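Local atomic coordinates of lantibiotic dehydratase (Microbispora corallina, PDB entry 5EHK), a protein that probably dehydrates serine and threonine residues of the precursor peptide of the lantibiotic NAI-107, using glutamyl-tRNA as the source of the activating glutamate. Residues 812-824 with 873-886. Numbering follows the deposited sequence.
Sequences PTGAGGPWLYLRL and GEREKLWAGLLPEI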
ATOM      1  N   PRO A 812      -2.160  -9.074  33.405  1.00 38.58           N
ATOM      2  CA  PRO A 812      -0.797  -9.110  32.831  1.00 37.78           C
ATOM      3  C   PRO A 812      -0.050 -10.385  33.261  1.00 38.28           C
ATOM      4  O   PRO A 812       0.506 -10.448  34.366  1.00 37.79           O
ATOM      5  CB  PRO A 812      -0.129  -7.845  33.401  1.00 29.06           C
ATOM      6  CG  PRO A 812      -0.867  -7.610  34.717  1.00 54.26           C
ATOM      7  CD  PRO A 812      -2.280  -8.178  34.573  1.00 37.01           C
ATOM      8  N   THR A 813      -0.070 -11.401  32.401  1.00 30.84           N
ATOM      9  CA  THR A 813       0.505 -12.705  32.719  1.00 34.07           C
ATOM     10  C   THR A 813       1.539 -13.088  31.662  1.00 33.67           C
ATOM     11  O   THR A 813       1.670 -12.374  30.672  1.00 41.24           O
ATOM     12  CB  THR A 813      -0.604 -13.769  32.789  1.00 40.46           C
ATOM     13  OG1 THR A 813      -0.023 -15.074  32.918  1.00 47.62           O
ATOM     14  CG2 THR A 813      -1.476 -13.703  31.541  1.00 33.19           C
ATOM     15  N   GLY A 814       2.275 -14.190  31.837  1.00 27.94           N
ATOM     16  CA  GLY A 814       3.293 -14.519  30.847  1.00 27.58           C
ATOM     17  C   GLY A 814       3.880 -15.918  30.726  1.00 29.04           C
ATOM     18  O   GLY A 814       3.190 -16.923  30.883  1.00 41.75           O
ATOM     19  N   ALA A 815       5.171 -15.985  30.413  1.00 28.32           N
ATOM     20  CA  ALA A 815       5.833 -17.271  30.236  1.00 35.15           C
ATOM     21  C   ALA A 815       6.001 -18.060  31.558  1.00 39.57           C
ATOM     22  O   ALA A 815       6.379 -19.233  31.547  1.00 38.70           O
ATOM     23  CB  ALA A 815       7.146 -17.119  29.480  1.00 20.50           C
ATOM     24  N   GLY A 816       5.757 -17.411  32.692  1.00 40.79           N
ATOM     25  CA  GLY A 816       5.580 -18.132  33.951  1.00 56.57           C
ATOM     26  C   GLY A 816       4.646 -19.342  33.834  1.00 47.35           C
ATOM     27  O   GLY A 816       5.103 -20.488  33.748  1.00 42.73           O
ATOM     28  N   GLY A 817       3.337 -19.096  33.821  1.00 40.24           N
ATOM     29  CA  GLY A 817       2.426 -20.105  33.314  1.00 45.81           C
ATOM     30  C   GLY A 817       1.204 -20.611  34.057  1.00 46.22           C
ATOM     31  O   GLY A 817       1.206 -21.736  34.543  1.00 43.20           O
ATOM     32  N   PRO A 818       0.128 -19.809  34.115  1.00 55.47           N
ATOM     33  CA  PRO A 818      -1.149 -20.510  34.320  1.00 56.02           C
ATOM     34  C   PRO A 818      -1.627 -21.041  32.957  1.00 44.80           C
ATOM     35  O   PRO A 818      -2.130 -22.159  32.846  1.00 34.23           O
ATOM     36  CB  PRO A 818      -2.080 -19.411  34.845  1.00 41.99           C
ATOM     37  CG  PRO A 818      -1.535 -18.144  34.281  1.00 47.15           C
ATOM     38  CD  PRO A 818      -0.035 -18.345  34.046  1.00 50.29           C
ATOM     39  N   TRP A 819      -1.437 -20.222  31.927  1.00 41.61           N
ATOM     40  CA  TRP A 819      -1.770 -20.580  30.560  1.00 41.94           C
ATOM     41  C   TRP A 819      -0.532 -20.933  29.708  1.00 42.05           C
ATOM     42  O   TRP A 819       0.477 -20.218  29.717  1.00 45.86           O
ATOM     43  CB  TRP A 819      -2.499 -19.416  29.880  1.00 43.11           C
ATOM     44  CG  TRP A 819      -3.414 -18.598  30.766  1.00 51.91           C
ATOM     45  CD1 TRP A 819      -3.092 -17.449  31.444  1.00 52.29           C
ATOM     46  CD2 TRP A 819      -4.814 -18.823  31.004  1.00 52.86           C
ATOM     47  NE1 TRP A 819      -4.192 -16.974  32.123  1.00 54.07           N
ATOM     48  CE2 TRP A 819      -5.264 -17.791  31.863  1.00 54.97           C
ATOM     49  CE3 TRP A 819      -5.729 -19.804  30.589  1.00 40.26           C
ATOM     50  CZ2 TRP A 819      -6.592 -17.712  32.306  1.00 48.65           C
ATOM     51  CZ3 TRP A 819      -7.046 -19.726  31.029  1.00 37.07           C
ATOM     52  CH2 TRP A 819      -7.463 -18.690  31.883  1.00 46.08           C
ATOM     53  N   LEU A 820      -0.644 -22.025  28.957  1.00 29.11           N
ATOM     54  CA  LEU A 820       0.209 -22.297  27.812  1.00 21.01           C
ATOM     55  C   LEU A 820      -0.550 -21.885  26.538  1.00 21.94           C
ATOM     56  O   LEU A 820      -1.625 -22.434  26.257  1.00 18.99           O
ATOM     57  CB  LEU A 820       0.484 -23.782  27.784  1.00 18.79           C
ATOM     58  CG  LEU A 820       1.624 -24.331  26.956  1.00 24.64           C
ATOM     59  CD1 LEU A 820       2.885 -23.511  27.214  1.00 28.22           C
ATOM     60  CD2 LEU A 820       1.837 -25.787  27.370  1.00 26.37           C
ATOM     61  N   TYR A 821      -0.041 -20.893  25.799  1.00 18.90           N
ATOM     62  CA  TYR A 821      -0.721 -20.410  24.578  1.00 16.65           C
ATOM     63  C   TYR A 821       0.140 -20.589  23.319  1.00 21.21           C
ATOM     64  O   TYR A 821       1.107 -19.853  23.102  1.00 22.65           O
ATOM     65  CB  TYR A 821      -1.113 -18.953  24.752  1.00 17.96           C
ATOM     66  CG  TYR A 821      -2.283 -18.488  23.925  1.00 25.02           C
ATOM     67  CD1 TYR A 821      -3.316 -19.366  23.582  1.00 21.66           C
ATOM     68  CD2 TYR A 821      -2.436 -17.131  23.598  1.00 24.37           C
ATOM     69  CE1 TYR A 821      -4.444 -18.919  22.859  1.00 20.03           C
ATOM     70  CE2 TYR A 821      -3.560 -16.673  22.893  1.00 18.61           C
ATOM     71  CZ  TYR A 821      -4.564 -17.569  22.524  1.00 20.37           C
ATOM     72  OH  TYR A 821      -5.680 -17.126  21.813  1.00 20.15           O
ATOM     73  N   LEU A 822      -0.225 -21.564  22.490  1.00 18.56           N
ATOM     74  CA  LEU A 822       0.537 -21.909  21.294  1.00 12.01           C
ATOM     75  C   LEU A 822       0.025 -21.238  20.045  1.00 11.93           C
ATOM     76  O   LEU A 822      -1.183 -21.199  19.807  1.00 12.28           O
ATOM     77  CB  LEU A 822       0.448 -23.402  21.070  1.00 14.28           C
ATOM     78  CG  LEU A 822       1.206 -24.253  22.063  1.00 15.63           C
ATOM     79  CD1 LEU A 822       0.619 -25.642  22.027  1.00 16.01           C
ATOM     80  CD2 LEU A 822       2.645 -24.279  21.635  1.00 13.46           C
ATOM     81  N   ARG A 823       0.947 -20.747  19.217  1.00 14.57           N
ATOM     82  CA  ARG A 823       0.597 -20.308  17.864  1.00 11.81           C
ATOM     83  C   ARG A 823       1.111 -21.266  16.816  1.00  9.12           C
ATOM     84  O   ARG A 823       2.308 -21.441  16.650  1.00 10.25           O
ATOM     85  CB  ARG A 823       1.151 -18.945  17.597  1.00 16.27           C
ATOM     86  CG  ARG A 823       0.704 -17.938  18.599  1.00 19.50           C
ATOM     87  CD  ARG A 823       1.055 -16.575  18.058  1.00 30.14           C
ATOM     88  NE  ARG A 823       0.921 -15.552  19.081  1.00 33.66           N
ATOM     89  CZ  ARG A 823       1.849 -14.636  19.300  1.00 28.97           C
ATOM     90  NH1 ARG A 823       2.974 -14.657  18.571  1.00 26.49           N
ATOM     91  NH2 ARG A 823       1.656 -13.729  20.249  1.00 23.46           N
ATOM     92  N   LEU A 824       0.192 -21.905  16.120  1.00  7.79           N
ATOM     93  CA  LEU A 824       0.574 -22.931  15.175  1.00  9.31           C
ATOM     94  C   LEU A 824       0.384 -22.413  13.766  1.00 11.41           C
ATOM     95  O   LEU A 824      -0.740 -22.121  13.339  1.00 11.76           O
ATOM     96  CB  LEU A 824      -0.219 -24.211  15.440  1.00 10.52           C
ATOM     97  CG  LEU A 824      -0.164 -24.673  16.902  1.00  7.99           C
ATOM     98  CD1 LEU A 824      -1.068 -25.883  17.134  1.00  7.76           C
ATOM     99  CD2 LEU A 824       1.254 -24.979  17.288  1.00  5.18           C
ATOM    100  N   GLY A 873      -3.469 -25.015  33.187  1.00 24.11           N
ATOM    101  CA  GLY A 873      -3.024 -25.999  34.151  1.00 27.23           C
ATOM    102  C   GLY A 873      -2.036 -25.449  35.150  1.00 30.15           C
ATOM    103  O   GLY A 873      -1.714 -24.259  35.170  1.00 37.67           O
ATOM    104  N   GLU A 874      -1.569 -26.343  35.999  1.00 31.85           N
ATOM    105  CA  GLU A 874      -0.544 -26.034  36.970  1.00 32.49           C
ATOM    106  C   GLU A 874       0.801 -25.798  36.287  1.00 36.80           C
ATOM    107  O   GLU A 874       1.208 -26.570  35.417  1.00 36.51           O
ATOM    108  CB  GLU A 874      -0.467 -27.174  37.982  1.00 38.23           C
ATOM    109  CG  GLU A 874      -1.857 -27.563  38.475  1.00 48.33           C
ATOM    110  CD  GLU A 874      -1.846 -28.416  39.734  1.00 61.17           C
ATOM    111  OE1 GLU A 874      -1.217 -29.507  39.717  1.00 54.29           O
ATOM    112  OE2 GLU A 874      -2.486 -27.988  40.731  1.00 50.81           O
ATOM    113  N   ARG A 875       1.456 -24.699  36.660  1.00 40.40           N
ATOM    114  CA  ARG A 875       2.748 -24.292  36.102  1.00 31.60           C
ATOM    115  C   ARG A 875       3.759 -25.414  35.828  1.00 39.19           C
ATOM    116  O   ARG A 875       4.229 -25.543  34.696  1.00 37.73           O
ATOM    117  CB  ARG A 875       3.376 -23.196  36.961  1.00 40.15           C
ATOM    118  CG  ARG A 875       2.418 -22.044  37.244  1.00 52.42           C
ATOM    119  CD  ARG A 875       3.029 -20.935  38.085  1.00 59.37           C
ATOM    120  NE  ARG A 875       2.214 -19.717  38.054  1.00 64.99           N
ATOM    121  CZ  ARG A 875       2.428 -18.651  38.821  1.00 75.19           C
ATOM    122  NH1 ARG A 875       3.428 -18.651  39.694  1.00 87.84           N
ATOM    123  NH2 ARG A 875       1.639 -17.587  38.725  1.00 58.30           N
ATOM    124  N   GLU A 876       4.082 -26.227  36.837  1.00 34.14           N
ATOM    125  CA  GLU A 876       5.137 -27.240  36.676  1.00 37.12           C
ATOM    126  C   GLU A 876       4.780 -28.285  35.628  1.00 40.68           C
ATOM    127  O   GLU A 876       5.568 -28.573  34.723  1.00 40.06           O
ATOM    128  CB  GLU A 876       5.459 -27.951  37.994  1.00 41.73           C
ATOM    129  CG  GLU A 876       6.124 -27.083  39.070  1.00 60.33           C
ATOM    130  CD  GLU A 876       5.129 -26.330  39.964  1.00 68.07           C
ATOM    131  OE1 GLU A 876       3.912 -26.269  39.633  1.00 58.79           O
ATOM    132  OE2 GLU A 876       5.577 -25.808  41.014  1.00 69.53           O
ATOM    133  N   LYS A 877       3.582 -28.848  35.757  1.00 41.70           N
ATOM    134  CA  LYS A 877       3.105 -29.873  34.841  1.00 37.16           C
ATOM    135  C   LYS A 877       3.059 -29.320  33.410  1.00 40.59           C
ATOM    136  O   LYS A 877       3.456 -30.000  32.452  1.00 34.37           O
ATOM    137  CB  LYS A 877       1.721 -30.369  35.279  1.00 30.54           C
ATOM    138  CG  LYS A 877       1.715 -31.233  36.538  1.00 34.82           C
ATOM    139  CD  LYS A 877       0.295 -31.584  36.938  1.00 31.81           C
ATOM    140  CE  LYS A 877       0.244 -32.642  38.015  1.00 33.99           C
ATOM    141  NZ  LYS A 877      -1.177 -32.941  38.342  1.00 38.12           N
ATOM    142  N   LEU A 878       2.599 -28.075  33.282  1.00 34.06           N
ATOM    143  CA  LEU A 878       2.465 -27.433  31.982  1.00 32.17           C
ATOM    144  C   LEU A 878       3.841 -27.269  31.320  1.00 35.27           C
ATOM    145  O   LEU A 878       4.086 -27.794  30.235  1.00 34.39           O
ATOM    146  CB  LEU A 878       1.772 -26.071  32.134  1.00 33.22           C
ATOM    147  CG  LEU A 878       0.475 -25.787  31.357  1.00 32.95           C
ATOM    148  CD1 LEU A 878      -0.597 -26.876  31.479  1.00 22.74           C
ATOM    149  CD2 LEU A 878      -0.098 -24.467  31.799  1.00 36.95           C
ATOM    150  N   TRP A 879       4.751 -26.576  31.991  1.00 35.17           N
ATOM    151  CA  TRP A 879       6.009 -26.201  31.364  1.00 31.31           C
ATOM    152  C   TRP A 879       7.134 -27.218  31.407  1.00 31.38           C
ATOM    153  O   TRP A 879       8.038 -27.160  30.582  1.00 36.31           O
ATOM    154  CB  TRP A 879       6.485 -24.878  31.935  1.00 30.02           C
ATOM    155  CG  TRP A 879       5.531 -23.818  31.626  1.00 29.37           C
ATOM    156  CD1 TRP A 879       4.440 -23.468  32.351  1.00 32.69           C
ATOM    157  CD2 TRP A 879       5.556 -22.955  30.484  1.00 37.42           C
ATOM    158  NE1 TRP A 879       3.775 -22.433  31.739  1.00 37.05           N
ATOM    159  CE2 TRP A 879       4.441 -22.098  30.588  1.00 36.91           C
ATOM    160  CE3 TRP A 879       6.415 -22.823  29.385  1.00 27.33           C
ATOM    161  CZ2 TRP A 879       4.162 -21.116  29.641  1.00 32.17           C
ATOM    162  CZ3 TRP A 879       6.139 -21.854  28.451  1.00 26.47           C
ATOM    163  CH2 TRP A 879       5.019 -21.012  28.581  1.00 30.29           C
ATOM    164  N   ALA A 880       7.104 -28.157  32.339  1.00 29.73           N
ATOM    165  CA  ALA A 880       8.199 -29.120  32.391  1.00 30.56           C
ATOM    166  C   ALA A 880       7.769 -30.489  31.885  1.00 31.74           C
ATOM    167  O   ALA A 880       8.601 -31.335  31.537  1.00 30.73           O
ATOM    168  CB  ALA A 880       8.760 -29.219  33.788  1.00 34.97           C
ATOM    169  N   GLY A 881       6.459 -30.695  31.829  1.00 32.80           N
ATOM    170  CA  GLY A 881       5.914 -31.968  31.401  1.00 32.19           C
ATOM    171  C   GLY A 881       5.258 -31.881  30.041  1.00 32.00           C
ATOM    172  O   GLY A 881       5.704 -32.532  29.094  1.00 34.65           O
ATOM    173  N   LEU A 882       4.213 -31.063  29.945  1.00 29.59           N
ATOM    174  CA  LEU A 882       3.430 -30.943  28.726  1.00 24.80           C
ATOM    175  C   LEU A 882       4.198 -30.298  27.597  1.00 27.70           C
ATOM    176  O   LEU A 882       4.193 -30.810  26.484  1.00 28.45           O
ATOM    177  CB  LEU A 882       2.152 -30.151  28.963  1.00 26.63           C
ATOM    178  CG  LEU A 882       1.362 -29.866  27.683  1.00 23.25           C
ATOM    179  CD1 LEU A 882       0.944 -31.180  27.028  1.00 24.15           C
ATOM    180  CD2 LEU A 882       0.137 -29.010  28.003  1.00 18.81           C
ATOM    181  N   LEU A 883       4.851 -29.176  27.873  1.00 29.22           N
ATOM    182  CA  LEU A 883       5.520 -28.434  26.806  1.00 30.26           C
ATOM    183  C   LEU A 883       6.514 -29.243  25.978  1.00 26.11           C
ATOM    184  O   LEU A 883       6.487 -29.169  24.751  1.00 25.70           O
ATOM    185  CB  LEU A 883       6.203 -27.183  27.334  1.00 32.49           C
ATOM    186  CG  LEU A 883       6.886 -26.430  26.205  1.00 25.08           C
ATOM    187  CD1 LEU A 883       5.830 -25.885  25.256  1.00 26.96           C
ATOM    188  CD2 LEU A 883       7.658 -25.316  26.819  1.00 32.40           C
ATOM    189  N   PRO A 884       7.376 -30.035  26.632  1.00 29.38           N
ATOM    190  CA  PRO A 884       8.326 -30.762  25.791  1.00 25.00           C
ATOM    191  C   PRO A 884       7.701 -31.933  25.044  1.00 25.71           C
ATOM    192  O   PRO A 884       8.217 -32.304  23.986  1.00 30.10           O
ATOM    193  CB  PRO A 884       9.365 -31.260  26.797  1.00 24.88           C
ATOM    194  CG  PRO A 884       9.218 -30.352  27.968  1.00 29.73           C
ATOM    195  CD  PRO A 884       7.767 -30.084  28.051  1.00 30.61           C
ATOM    196  N   GLU A 885       6.612 -32.499  25.547  1.00 22.76           N
ATOM    197  CA  GLU A 885       5.956 -33.554  24.783  1.00 22.31           C
ATOM    198  C   GLU A 885       5.355 -32.938  23.523  1.00 22.99           C
ATOM    199  O   GLU A 885       5.556 -33.438  22.417  1.00 22.33           O
ATOM    200  CB  GLU A 885       4.898 -34.282  25.617  1.00 22.72           C
ATOM    201  CG  GLU A 885       4.100 -35.295  24.809  1.00 23.74           C
ATOM    202  CD  GLU A 885       3.215 -36.213  25.651  1.00 33.10           C
ATOM    203  OE1 GLU A 885       3.202 -36.072  26.904  1.00 29.92           O
ATOM    204  OE2 GLU A 885       2.507 -37.060  25.040  1.00 31.89           O
ATOM    205  N   ILE A 886       4.626 -31.847  23.729  1.00 22.61           N
ATOM    206  CA  ILE A 886       4.056 -31.022  22.686  1.00 18.45           C
ATOM    207  C   ILE A 886       5.095 -30.575  21.646  1.00 23.16           C
ATOM    208  O   ILE A 886       4.864 -30.684  20.427  1.00 22.20           O
ATOM    209  CB  ILE A 886       3.413 -29.773  23.317  1.00 16.80           C
ATOM    210  CG1 ILE A 886       1.958 -30.055  23.668  1.00 23.85           C
ATOM    211  CG2 ILE A 886       3.376 -28.623  22.354  1.00 20.33           C
ATOM    212  CD1 ILE A 886       1.189 -28.795  24.104  1.00 22.91           C
TER
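Strand 819-824 and helix segment 875-886 run at 38° between their N-to-C directions, 9.1 Å apart at closest approach, and the backbone of G873 donates a nearly straight hydrogen bond from its N to O of P818 (3.2 Å). L820 contributes the largest share of the contact. Its CG lies anti to the backbone N (chi1 -163°), which brings both methyls to the helix: L820 CD1 sits over one face of the W879 indole, 3.7 Å from the centroid of the six-membered ring, while L820 CD2 meets CD2 of L882 at 3.7 Å. On the opposite face lie the carbonyl oxygens of A815 and G816, offset toward the rim, so the ring lies between L820 and the preceding loop. G817, which has no side chain, passes with its CA beside NE1 of W879. Farther along, L822 and I886 meet tip to tip, their CD1 atoms 3.8 Å apart. W879 also packs on L883 of the second subunit, placing this end of the contact at the dimer interface. The helix follows directly on strand 864-872 and packs through leucines, I886 and W879 onto inner strand 819-824, between 864-872 and 902-905, in a two-layer alpha+beta sandwich with an antiparallel sheet.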